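Local atomic coordinates of ATP-dependent zinc metalloprotease FtsH (Thermotoga maritima, PDB entry 4M8A), a protein that probably acts as a processive, ATP-dependent zinc metallopeptidase on cytoplasmic and membrane proteins, contributing to quality control of integral membrane proteins. Residues V26-D31 with Q56-L61. Numbering follows the deposited sequence.
Sequences VVIRDD and QLIEKL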
loop_
_atom_site.group_PDB
_atom_site.type_symbol
_atom_site.label_atom_id
_atom_site.label_comp_id
_atom_site.label_asym_id
_atom_site.label_seq_id
_atom_site.Cartn_x
_atom_site.Cartn_y
_atom_site.Cartn_z
ATOM N N VAL B 26 -16.157 -2.439 5.953
ATOM C CA VAL B 26 -16.546 -3.727 5.413
ATOM C C VAL B 26 -16.631 -4.708 6.563
ATOM O O VAL B 26 -15.650 -4.924 7.274
ATOM C CB VAL B 26 -15.541 -4.232 4.352
ATOM C CG1 VAL B 26 -15.949 -5.597 3.839
ATOM C CG2 VAL B 26 -15.447 -3.221 3.188
ATOM N N VAL B 27 -17.822 -5.268 6.759
ATOM C CA VAL B 27 -18.010 -6.281 7.789
ATOM C C VAL B 27 -17.978 -7.632 7.077
ATOM O O VAL B 27 -18.780 -7.894 6.174
ATOM C CB VAL B 27 -19.344 -6.103 8.570
ATOM C CG1 VAL B 27 -19.564 -7.252 9.568
ATOM C CG2 VAL B 27 -19.374 -4.753 9.276
ATOM N N ILE B 28 -17.024 -8.466 7.465
ATOM C CA ILE B 28 -16.835 -9.776 6.857
ATOM C C ILE B 28 -17.542 -10.800 7.749
ATOM O O ILE B 28 -17.040 -11.203 8.809
ATOM C CB ILE B 28 -15.345 -10.110 6.682
ATOM C CG1 ILE B 28 -14.641 -9.016 5.861
ATOM C CG2 ILE B 28 -15.172 -11.465 5.995
ATOM C CD1 ILE B 28 -13.124 -9.269 5.668
ATOM N N ARG B 29 -18.741 -11.178 7.340
ATOM C CA ARG B 29 -19.551 -12.078 8.140
ATOM C C ARG B 29 -19.096 -13.514 7.963
ATOM O O ARG B 29 -18.644 -13.916 6.879
ATOM C CB ARG B 29 -21.009 -11.971 7.708
ATOM C CG ARG B 29 -21.653 -10.613 7.979
ATOM C CD ARG B 29 -23.028 -10.490 7.318
ATOM N NE ARG B 29 -23.865 -11.651 7.606
ATOM C CZ ARG B 29 -24.678 -11.743 8.648
ATOM N NH1 ARG B 29 -24.782 -10.725 9.495
ATOM N NH2 ARG B 29 -25.397 -12.841 8.826
ATOM N N ASP B 30 -19.259 -14.313 9.008
ATOM C CA ASP B 30 -18.873 -15.710 8.892
ATOM C C ASP B 30 -19.730 -16.501 7.895
ATOM O O ASP B 30 -19.325 -17.583 7.473
ATOM C CB ASP B 30 -18.767 -16.397 10.256
ATOM C CG ASP B 30 -20.103 -16.766 10.844
ATOM O OD1 ASP B 30 -21.135 -16.200 10.443
ATOM O OD2 ASP B 30 -20.120 -17.642 11.739
ATOM N N ASP B 31 -20.890 -15.959 7.497
ATOM C CA ASP B 31 -21.700 -16.618 6.465
ATOM C C ASP B 31 -21.303 -16.264 5.027
ATOM O O ASP B 31 -21.996 -16.621 4.073
ATOM C CB ASP B 31 -23.212 -16.430 6.695
ATOM C CG ASP B 31 -23.684 -14.998 6.512
ATOM O OD1 ASP B 31 -22.872 -14.115 6.171
ATOM O OD2 ASP B 31 -24.906 -14.768 6.697
ATOM N N GLN B 56 -5.057 -10.760 0.443
ATOM C CA GLN B 56 -4.679 -9.646 -0.420
ATOM C C GLN B 56 -5.755 -8.568 -0.392
ATOM O O GLN B 56 -5.452 -7.375 -0.279
ATOM C CB GLN B 56 -4.450 -10.134 -1.845
ATOM C CG GLN B 56 -3.770 -9.139 -2.746
ATOM C CD GLN B 56 -3.299 -9.794 -4.026
ATOM O OE1 GLN B 56 -2.942 -10.971 -4.043
ATOM N NE2 GLN B 56 -3.288 -9.026 -5.109
ATOM N N LEU B 57 -7.017 -8.993 -0.464
ATOM C CA LEU B 57 -8.142 -8.062 -0.386
ATOM C C LEU B 57 -8.180 -7.396 0.978
ATOM O O LEU B 57 -8.345 -6.183 1.095
ATOM C CB LEU B 57 -9.465 -8.779 -0.630
ATOM C CG LEU B 57 -10.730 -7.956 -0.329
ATOM C CD1 LEU B 57 -10.921 -6.796 -1.319
ATOM C CD2 LEU B 57 -11.973 -8.852 -0.298
ATOM N N ILE B 58 -8.019 -8.203 2.015
ATOM C CA ILE B 58 -8.110 -7.687 3.377
ATOM C C ILE B 58 -7.019 -6.669 3.685
ATOM O O ILE B 58 -7.297 -5.606 4.228
ATOM C CB ILE B 58 -8.140 -8.843 4.407
ATOM C CG1 ILE B 58 -9.443 -9.631 4.204
ATOM C CG2 ILE B 58 -8.054 -8.307 5.828
ATOM C CD1 ILE B 58 -9.491 -11.006 4.863
ATOM N N GLU B 59 -5.780 -6.963 3.334
ATOM C CA GLU B 59 -4.753 -5.995 3.674
ATOM C C GLU B 59 -4.875 -4.747 2.800
ATOM O O GLU B 59 -4.545 -3.651 3.249
ATOM C CB GLU B 59 -3.352 -6.617 3.670
ATOM C CG GLU B 59 -3.176 -7.775 4.669
ATOM C CD GLU B 59 -3.390 -7.391 6.139
ATOM O OE1 GLU B 59 -3.085 -6.242 6.536
ATOM O OE2 GLU B 59 -3.838 -8.265 6.915
ATOM N N LYS B 60 -5.400 -4.905 1.584
ATOM C CA LYS B 60 -5.726 -3.757 0.730
ATOM C C LYS B 60 -6.768 -2.828 1.368
ATOM O O LYS B 60 -6.596 -1.604 1.391
ATOM C CB LYS B 60 -6.236 -4.226 -0.634
ATOM C CG LYS B 60 -6.733 -3.112 -1.560
ATOM C CD LYS B 60 -7.242 -3.701 -2.878
ATOM C CE LYS B 60 -8.021 -2.687 -3.703
ATOM N NZ LYS B 60 -8.441 -3.252 -5.024
ATOM N N LEU B 61 -7.865 -3.401 1.858
ATOM C CA LEU B 61 -8.845 -2.626 2.595
ATOM C C LEU B 61 -8.197 -1.923 3.782
ATOM O O LEU B 61 -8.395 -0.721 3.980
ATOM C CB LEU B 61 -9.960 -3.542 3.095
ATOM C CG LEU B 61 -10.835 -4.215 2.027
ATOM C CD1 LEU B 61 -11.773 -5.200 2.699
ATOM C CD2 LEU B 61 -11.604 -3.197 1.202
#
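Val26 and Ile28 of strand 23-29 pack against Ile58 and Leu61 of helix 55-63. This joins helix to sheet in the small alpha+beta periplasmic domain of FtsH. The strand is an inner one of a mixed four-stranded sheet, and its alternate residues Val26 and Ile28 both point at the helix.

The contact is apolar, and all four side chains are buried. CD1 of Ile28 meets CG1 of Ile58 at 4.0 Å and CD1 of Ile58 at 4.1 Å. CG1 of Ile28 stands beside the backbone N (chi1 -56°), and its outer branch is extended. This rotamer carries CD1 toward the helix. The two isoleucine side chains meet at a slant. At the start of 26-31 and the end of 56-61, CG2 of Val26 touches CD1 of Leu61 at 4.2 Å. Phe12 of helix 9-17 also packs on Val26. Trp50 of a second subunit packs on both Ile28 and Ile58, so this core reaches a subunit interface.

Beside the apolar contact, Arg29 at the strand end and Asp31 in the following turn form a salt bridge. NE of Arg29 donates a hydrogen bond to OD1 of Asp31 at 3.0 Å. NH2 of Arg29 donates one to OD2 of Asp31 at 2.9 Å, with OD2 in the guanidinium plane, though NH2 comes from above the carboxylate plane, 54° out of it.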